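Local coordinates for flagellar protein FlgA (PDB 3FRN) that probably acts in the periplasm as a chaperone for formation of the P-ring of the flagellar basal body, at residues 18-23 with 48-53; 123-126 with 131-134; 208-213 with 256-261. One frame throughout, in Å; residues are numbered along the deposited sequence. Where two conformers were deposited one is given.

Interaction 1: residues 18-23 with 48-53; sequences LFLDDI and DLLRTK
L20 and L50 meet because each first torsion swings the isobutyl group across the gap between a short 3-10 segment and a helix. In L20, CG stands opposite the backbone N (chi1 -177°), and this carries CD1 nearer the helix, although the CB itself does not head that way. L50 already points its CB at residues 18-23; its CG lies beside its own N and opposite the carbonyl carbon (chi1 -68°), which sends CD2 out from the helix. The two methyls, L20 CD1 and L50 CD2, come to 3.9 Å, with the side chains passing at a slant. I23 approaches the same methyl more loosely, its CD1 lying 4.4 Å from L50 CD2.

The contact is wholly apolar, so branched aliphatic residues suit it, and all three are buried. V45 packs on both I23 and L50, while L11 and L34 touch I23 and F54 touches L20. Polar groups instead shape the turn that presents L20: F19 N donates to D22 OD2 at 3.0 Å, nearly straight at 171° but from above the carboxylate plane, and D22 N returns a bond to F19 O at 2.9 Å. D21 faces K27 in a salt bridge. This is hydrophobic core packing of a 3-10 turn against the helix 47-53, within the FlgA N-terminal domain-like region.

Interaction 2: residues 123-126 with 131-134; sequences SVFL and TYVT
The tight part of this contact is the backbone between L126 and V133, an antiparallel hydrogen-bonded pair. L126 N gives its hydrogen to V133 O at 2.7 Å, and V133 N gives one to L126 O at 2.9 Å, the latter in the carbonyl plane. Y132 CA adds a CA-H...O contact to L126 O at 3.3 Å. Both side chains of this pair go to the buried face, where the aliphatic L126 rests on L75 and V79 of helix 74-87 and V133 packs against P104 and F128. The strands form a beta hairpin in the HotDog domain-like region, consistent with the hot-dog fold, in which an antiparallel sheet wraps around a long helix, here 74-87.

F125 and T134, a non-hydrogen-bonded pair, lie on the other, less buried face. With CG opposite its backbone N (chi1 172°), F125 brings its ring over to the partner strand, where T134 OG1 lies at the ring edge, 3.7 Å from CD1. F125 CE1 touches Y132 CB at 3.6 Å, the two side chains crossing at about a right angle. Y132 leads its phenol away from the neighbouring strand into an exposed setting, suited to its hydroxyl.

Interaction 3: residues 208-213 with 256-261; sequences PDVVKG and GRVERG
A classic beta bulge places D209 and V210 of the connection between strands 204-205 and 215-219 together opposite G237, and from it both side chains start out toward strand 253-259. They meet one residue there, V258. The main touch is between valines: V210 CG2 and V258 CG2 lie 3.8 Å apart, and the second branches, V210 CG1 and V258 CG1, follow at 4.2 Å, so the forked side chains face each other tip to tip, two methyls against two. V258 achieves this with CG1 opposite its backbone N (chi1 -180°), which leaves CG2 opposite the carbonyl carbon. D209 joins through its aliphatic carbon, CB standing 4.2 Å from V258 CG1.

The setting lies within the family region of the P-ring formation chaperone, which belongs to the SAF clan. Here strand 253-259 runs antiparallel to 242-246 and to 263-266, and the loop 208-213 passes beside it. V258 is buried and also touches L239 and L264, so a compact beta-branched residue suits both its extended backbone and its apolar neighbours; its backbone is hydrogen-bonded with that of G240. V210 is likewise buried, and its backbone pairs with G237. The charged end of D209 is directed to a different task: OD2 accepts a hydrogen bond from L239 N, which gives OD2 a partner while CB stays against V258.

On either side of V258 along strand 253-259, R257 and E259 are drawn to each other, R257 NE lying 2.9 Å from E259 OE2. That oxygen sits well out of the guanidinium plane, so the attraction is one of charge, with no N-H aimed at it. R265 adds a long, weak ion pair to E259.

The three contacts follow one another along the chain without overlap, each in a different family region. Interaction 1 uses helix 47-53, interaction 2 strands 121-127 and 132-148 of one antiparallel sheet, and interaction 3 strand 253-259 of a separate mixed sheet. The centres of interactions 1 and 2 are 20 Å apart and their nearest atoms about 10 Å, without touching; interaction 3 lies across the chain's centre, 64 Å and 59 Å from them, centre to centre. The chain is thus elongated: the regions of interactions 1 and 2 adjoin, L126 touching L38, and that of interaction 3 stands far off. Apolar side-chain packing makes interactions 1 and 3, backbone hydrogen bonds chiefly interaction 2.

Interaction 1: residues 18-23 with 48-53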
loop_
_atom_site.group_PDB
_atom_site.type_symbol
_atom_site.label_atom_id
_atom_site.label_comp_id
_atom_site.label_asym_id
_atom_site.label_seq_id
_atom_site.Cartn_x
_atom_site.Cartn_y
_atom_site.Cartn_z
ATOM N N LEU A 18 15.759 12.404 22.298
ATOM C CA LEU A 18 16.558 12.755 21.125
ATOM C C LEU A 18 16.716 14.262 21.007
ATOM O O LEU A 18 15.746 15.004 21.146
ATOM C CB LEU A 18 15.908 12.213 19.852
ATOM C CG LEU A 18 16.475 12.604 18.483
ATOM C CD1 LEU A 18 17.645 11.721 18.104
ATOM C CD2 LEU A 18 15.381 12.494 17.450
ATOM N N PHE A 19 17.947 14.699 20.748
ATOM C CA PHE A 19 18.253 16.105 20.553
ATOM C C PHE A 19 18.780 16.325 19.151
ATOM O O PHE A 19 19.370 15.422 18.560
ATOM C CB PHE A 19 19.311 16.571 21.552
ATOM C CG PHE A 19 18.887 16.468 22.989
ATOM C CD1 PHE A 19 18.110 17.460 23.570
ATOM C CD2 PHE A 19 19.289 15.392 23.767
ATOM C CE1 PHE A 19 17.727 17.376 24.900
ATOM C CE2 PHE A 19 18.915 15.303 25.101
ATOM C CZ PHE A 19 18.132 16.298 25.667
ATOM N N LEU A 20 18.587 17.540 18.641
ATOM C CA LEU A 20 19.060 17.940 17.315
ATOM C C LEU A 20 20.512 17.532 17.017
ATOM O O LEU A 20 20.798 17.047 15.924
ATOM C CB LEU A 20 18.886 19.451 17.136
ATOM C CG LEU A 20 19.246 20.080 15.790
ATOM C CD1 LEU A 20 18.356 19.548 14.674
ATOM C CD2 LEU A 20 19.137 21.584 15.897
ATOM N N ASP A 21 21.407 17.709 17.992
ATOM C CA ASP A 21 22.822 17.332 17.857
ATOM C C ASP A 21 23.026 15.879 17.428
ATOM O O ASP A 21 24.003 15.563 16.740
ATOM C CB ASP A 21 23.576 17.574 19.167
ATOM C CG ASP A 21 25.083 17.378 19.023
ATOM O OD1 ASP A 21 25.650 16.577 19.796
ATOM O OD2 ASP A 21 25.699 18.011 18.134
ATOM N N ASP A 22 22.103 15.009 17.841
ATOM C CA ASP A 22 22.150 13.582 17.516
ATOM C C ASP A 22 21.937 13.300 16.029
ATOM O O ASP A 22 22.498 12.341 15.495
ATOM C CB ASP A 22 21.114 12.801 18.339
ATOM C CG ASP A 22 21.348 12.908 19.836
ATOM O OD1 ASP A 22 22.525 12.942 20.252
ATOM O OD2 ASP A 22 20.356 12.948 20.599
ATOM N N ILE A 23 21.142 14.137 15.363
ATOM C CA ILE A 23 20.840 13.933 13.942
ATOM C C ILE A 23 21.503 14.926 12.987
ATOM O O ILE A 23 21.089 15.043 11.835
ATOM C CB ILE A 23 19.320 13.920 13.667
ATOM C CG1 ILE A 23 18.699 15.273 14.013
ATOM C CG2 ILE A 23 18.647 12.793 14.430
ATOM C CD1 ILE A 23 17.204 15.268 13.970
ATOM N N ASP A 48 9.099 18.672 8.323
ATOM C CA ASP A 48 7.938 19.313 8.940
ATOM C C ASP A 48 8.074 19.351 10.465
ATOM O O ASP A 48 7.608 20.289 11.107
ATOM C CB ASP A 48 6.650 18.598 8.531
ATOM C CG ASP A 48 5.423 19.502 8.595
ATOM O OD1 ASP A 48 4.317 18.959 8.812
ATOM O OD2 ASP A 48 5.555 20.741 8.419
ATOM N N LEU A 49 8.711 18.331 11.036
ATOM C CA LEU A 49 9.045 18.339 12.459
ATOM C C LEU A 49 10.094 19.410 12.743
ATOM O O LEU A 49 9.969 20.183 13.702
ATOM C CB LEU A 49 9.556 16.968 12.914
ATOM C CG LEU A 49 9.683 16.798 14.432
ATOM C CD1 LEU A 49 8.315 16.902 15.099
ATOM C CD2 LEU A 49 10.353 15.496 14.794
ATOM N N LEU A 50 11.108 19.475 11.885
ATOM C CA LEU A 50 12.200 20.419 12.076
ATOM C C LEU A 50 11.765 21.860 11.859
ATOM O O LEU A 50 12.272 22.757 12.528
ATOM C CB LEU A 50 13.405 20.055 11.201
ATOM C CG LEU A 50 14.132 18.756 11.597
ATOM C CD1 LEU A 50 15.074 18.271 10.488
ATOM C CD2 LEU A 50 14.887 18.914 12.921
ATOM N N ARG A 51 10.818 22.080 10.947
ATOM C CA ARG A 51 10.273 23.424 10.697
ATOM C C ARG A 51 9.474 23.901 11.914
ATOM O O ARG A 51 9.436 25.092 12.214
ATOM C CB ARG A 51 9.400 23.439 9.427
ATOM C CG ARG A 51 8.815 24.817 9.052
ATOM C CD ARG A 51 7.737 24.695 7.954
ATOM N NE ARG A 51 7.032 25.979 7.689
ATOM C CZ ARG A 51 5.937 26.098 6.915
ATOM N NH1 ARG A 51 5.413 25.012 6.328
ATOM N NH2 ARG A 51 5.356 27.300 6.730
ATOM N N THR A 52 8.853 22.958 12.623
ATOM C CA THR A 52 8.081 23.257 13.829
ATOM C C THR A 52 8.976 23.538 15.035
ATOM O O THR A 52 8.789 24.541 15.734
ATOM C CB THR A 52 7.129 22.100 14.191
ATOM O OG1 THR A 52 6.487 21.616 13.007
ATOM C CG2 THR A 52 6.067 22.567 15.183
ATOM N N LYS A 53 9.936 22.648 15.277
ATOM C CA LYS A 53 10.824 22.749 16.431
ATOM C C LYS A 53 11.849 23.861 16.262
ATOM O O LYS A 53 11.995 24.720 17.136
ATOM C CB LYS A 53 11.537 21.416 16.682
ATOM C CG LYS A 53 10.610 20.251 16.991
ATOM C CD LYS A 53 10.096 20.268 18.419
ATOM C CE LYS A 53 9.569 18.887 18.811
ATOM N NZ LYS A 53 8.913 18.930 20.143
#

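Interaction 2: residues 123-126 with 131-134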
loop_
_atom_site.group_PDB
_atom_site.type_symbol
_atom_site.label_atom_id
_atom_site.label_comp_id
_atom_site.label_asym_id
_atom_site.label_seq_id
_atom_site.Cartn_x
_atom_site.Cartn_y
_atom_site.Cartn_z
ATOM N N SER A 123 -2.380 7.830 15.922
ATOM C CA SER A 123 -1.875 8.238 17.229
ATOM C C SER A 123 -1.887 7.059 18.180
ATOM O O SER A 123 -2.950 6.587 18.573
ATOM C CB SER A 123 -2.702 9.382 17.819
ATOM O OG SER A 123 -2.150 10.646 17.486
ATOM N N VAL A 124 -0.702 6.594 18.555
ATOM C CA VAL A 124 -0.577 5.494 19.491
ATOM C C VAL A 124 -0.303 6.027 20.891
ATOM O O VAL A 124 0.810 6.492 21.206
ATOM C CB VAL A 124 0.569 4.532 19.088
ATOM C CG1 VAL A 124 0.637 3.381 20.060
ATOM C CG2 VAL A 124 0.370 4.020 17.661
ATOM N N PHE A 125 -1.313 5.928 21.739
ATOM C CA PHE A 125 -1.227 6.436 23.092
ATOM C C PHE A 125 -0.804 5.340 24.060
ATOM O O PHE A 125 -1.430 4.272 24.119
ATOM C CB PHE A 125 -2.572 7.020 23.523
ATOM C CG PHE A 125 -2.621 7.391 24.970
ATOM C CD1 PHE A 125 -1.855 8.447 25.452
ATOM C CD2 PHE A 125 -3.427 6.679 25.857
ATOM C CE1 PHE A 125 -1.890 8.797 26.790
ATOM C CE2 PHE A 125 -3.469 7.022 27.197
ATOM C CZ PHE A 125 -2.701 8.084 27.664
ATOM N N LEU A 126 0.242 5.618 24.836
ATOM C CA LEU A 126 0.757 4.651 25.803
ATOM C C LEU A 126 0.655 5.191 27.216
ATOM O O LEU A 126 1.187 6.260 27.513
ATOM C CB LEU A 126 2.226 4.311 25.491
ATOM C CG LEU A 126 2.587 3.958 24.052
ATOM C CD1 LEU A 126 4.123 3.746 23.921
ATOM C CD2 LEU A 126 1.834 2.720 23.615
ATOM N N THR A 131 3.701 7.942 33.665
ATOM C CA THR A 131 3.473 9.003 32.674
ATOM C C THR A 131 2.760 8.495 31.406
ATOM O O THR A 131 2.276 7.358 31.365
ATOM C CB THR A 131 4.814 9.717 32.312
ATOM O OG1 THR A 131 4.550 10.932 31.618
ATOM C CG2 THR A 131 5.695 8.836 31.446
ATOM N N TYR A 132 2.707 9.346 30.379
ATOM C CA TYR A 132 2.016 9.054 29.125
ATOM C C TYR A 132 2.906 9.391 27.923
ATOM O O TYR A 132 3.589 10.417 27.930
ATOM C CB TYR A 132 0.711 9.873 29.053
ATOM C CG TYR A 132 0.923 11.316 28.618
ATOM C CD1 TYR A 132 0.717 11.706 27.292
ATOM C CD2 TYR A 132 1.374 12.280 29.523
ATOM C CE1 TYR A 132 0.935 13.019 26.885
ATOM C CE2 TYR A 132 1.595 13.595 29.125
ATOM C CZ TYR A 132 1.368 13.961 27.808
ATOM O OH TYR A 132 1.584 15.265 27.410
ATOM N N VAL A 133 2.918 8.528 26.902
ATOM C CA VAL A 133 3.510 8.875 25.600
ATOM C C VAL A 133 2.509 8.695 24.444
ATOM O O VAL A 133 1.900 7.637 24.309
ATOM C CB VAL A 133 4.789 8.050 25.303
ATOM C CG1 VAL A 133 5.487 8.543 24.041
ATOM C CG2 VAL A 133 5.748 8.096 26.472
ATOM N N THR A 134 2.328 9.736 23.628
ATOM C CA THR A 134 1.634 9.606 22.334
ATOM C C THR A 134 2.662 9.570 21.173
ATOM O O THR A 134 3.516 10.459 21.046
ATOM C CB THR A 134 0.583 10.717 22.129
ATOM O OG1 THR A 134 -0.088 10.971 23.371
ATOM C CG2 THR A 134 -0.475 10.329 21.055
#

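Interaction 3: residues 208-213 with 256-261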
loop_
_atom_site.group_PDB
_atom_site.type_symbol
_atom_site.label_atom_id
_atom_site.label_comp_id
_atom_site.label_asym_id
_atom_site.label_seq_id
_atom_site.Cartn_x
_atom_site.Cartn_y
_atom_site.Cartn_z
ATOM N N PRO A 208 -13.255 -12.945 -21.647
ATOM C CA PRO A 208 -14.580 -13.589 -21.691
ATOM C C PRO A 208 -14.467 -15.078 -21.952
ATOM O O PRO A 208 -13.511 -15.511 -22.585
ATOM C CB PRO A 208 -15.281 -12.895 -22.864
ATOM C CG PRO A 208 -14.454 -11.690 -23.178
ATOM C CD PRO A 208 -13.050 -12.065 -22.808
ATOM N N ASP A 209 -15.427 -15.857 -21.461
ATOM C CA ASP A 209 -15.355 -17.314 -21.610
ATOM C C ASP A 209 -15.717 -17.758 -23.031
ATOM O O ASP A 209 -15.301 -18.820 -23.485
ATOM C CB ASP A 209 -16.234 -17.996 -20.564
ATOM C CG ASP A 209 -15.938 -17.512 -19.151
ATOM O OD1 ASP A 209 -14.796 -17.094 -18.886
ATOM O OD2 ASP A 209 -16.847 -17.549 -18.301
ATOM N N VAL A 210 -16.520 -16.942 -23.710
ATOM C CA VAL A 210 -16.733 -17.049 -25.156
ATOM C C VAL A 210 -16.603 -15.673 -25.813
ATOM O O VAL A 210 -16.933 -14.650 -25.219
ATOM C CB VAL A 210 -18.112 -17.674 -25.550
ATOM C CG1 VAL A 210 -18.255 -19.104 -25.035
ATOM C CG2 VAL A 210 -19.265 -16.802 -25.088
ATOM N N VAL A 211 -16.110 -15.651 -27.042
ATOM C CA VAL A 211 -16.006 -14.397 -27.770
ATOM C C VAL A 211 -17.023 -14.348 -28.903
ATOM O O VAL A 211 -17.505 -15.387 -29.365
ATOM C CB VAL A 211 -14.572 -14.138 -28.301
ATOM C CG1 VAL A 211 -13.584 -14.044 -27.146
ATOM C CG2 VAL A 211 -14.143 -15.221 -29.287
ATOM N N LYS A 212 -17.356 -13.135 -29.329
ATOM C CA LYS A 212 -18.235 -12.917 -30.467
ATOM C C LYS A 212 -17.648 -13.613 -31.694
ATOM O O LYS A 212 -16.489 -13.380 -32.050
ATOM C CB LYS A 212 -18.377 -11.414 -30.716
ATOM C CG LYS A 212 -19.460 -11.035 -31.691
ATOM C CD LYS A 212 -19.345 -9.578 -32.133
ATOM C CE LYS A 212 -20.245 -9.325 -33.351
ATOM N NZ LYS A 212 -19.951 -8.018 -34.027
ATOM N N GLY A 213 -18.436 -14.489 -32.316
ATOM C CA GLY A 213 -18.026 -15.151 -33.554
ATOM C C GLY A 213 -17.386 -16.517 -33.377
ATOM O O GLY A 213 -17.115 -17.216 -34.360
ATOM N N GLY A 256 -28.939 -18.553 -25.491
ATOM C CA GLY A 256 -28.121 -19.613 -24.941
ATOM C C GLY A 256 -27.194 -19.164 -23.838
ATOM O O GLY A 256 -26.452 -18.194 -23.998
ATOM N N ARG A 257 -27.239 -19.875 -22.718
ATOM C CA ARG A 257 -26.374 -19.576 -21.587
ATOM C C ARG A 257 -25.009 -20.211 -21.776
ATOM O O ARG A 257 -24.895 -21.367 -22.212
ATOM C CB ARG A 257 -27.002 -20.028 -20.265
ATOM C CG ARG A 257 -27.296 -21.517 -20.177
ATOM C CD ARG A 257 -28.214 -21.879 -19.011
ATOM N NE ARG A 257 -27.480 -22.214 -17.792
ATOM C CZ ARG A 257 -28.007 -22.855 -16.750
ATOM N NH1 ARG A 257 -27.262 -23.116 -15.684
ATOM N NH2 ARG A 257 -29.278 -23.246 -16.770
ATOM N N VAL A 258 -23.968 -19.446 -21.470
ATOM C CA VAL A 258 -22.618 -19.987 -21.443
ATOM C C VAL A 258 -22.503 -20.927 -20.251
ATOM O O VAL A 258 -22.763 -20.546 -19.100
ATOM C CB VAL A 258 -21.579 -18.873 -21.331
ATOM C CG1 VAL A 258 -20.158 -19.446 -21.309
ATOM C CG2 VAL A 258 -21.759 -17.872 -22.465
ATOM N N GLU A 259 -22.142 -22.170 -20.542
ATOM C CA GLU A 259 -21.980 -23.162 -19.510
ATOM C C GLU A 259 -20.524 -23.587 -19.424
ATOM O O GLU A 259 -19.753 -23.419 -20.384
ATOM C CB GLU A 259 -22.885 -24.375 -19.761
ATOM C CG GLU A 259 -24.372 -24.046 -19.761
ATOM C CD GLU A 259 -25.214 -25.109 -19.080
ATOM O OE1 GLU A 259 -24.792 -26.284 -19.045
ATOM O OE2 GLU A 259 -26.304 -24.769 -18.574
ATOM N N ARG A 260 -20.142 -24.139 -18.278
ATOM C CA ARG A 260 -18.886 -24.871 -18.160
ATOM C C ARG A 260 -18.607 -25.692 -19.415
ATOM O O ARG A 260 -19.372 -26.592 -19.761
ATOM C CB ARG A 260 -18.909 -25.781 -16.930
ATOM C CG ARG A 260 -17.604 -26.516 -16.677
ATOM C CD ARG A 260 -17.678 -27.356 -15.412
ATOM N NE ARG A 260 -18.824 -28.260 -15.423
ATOM C CZ ARG A 260 -19.180 -29.028 -14.398
ATOM N NH1 ARG A 260 -20.237 -29.822 -14.497
ATOM N NH2 ARG A 260 -18.478 -29.002 -13.274
ATOM N N GLY A 261 -17.508 -25.376 -20.091
ATOM C CA GLY A 261 -17.114 -26.097 -21.287
ATOM C C GLY A 261 -15.964 -25.429 -22.015
ATOM O O GLY A 261 -14.798 -25.724 -21.755
#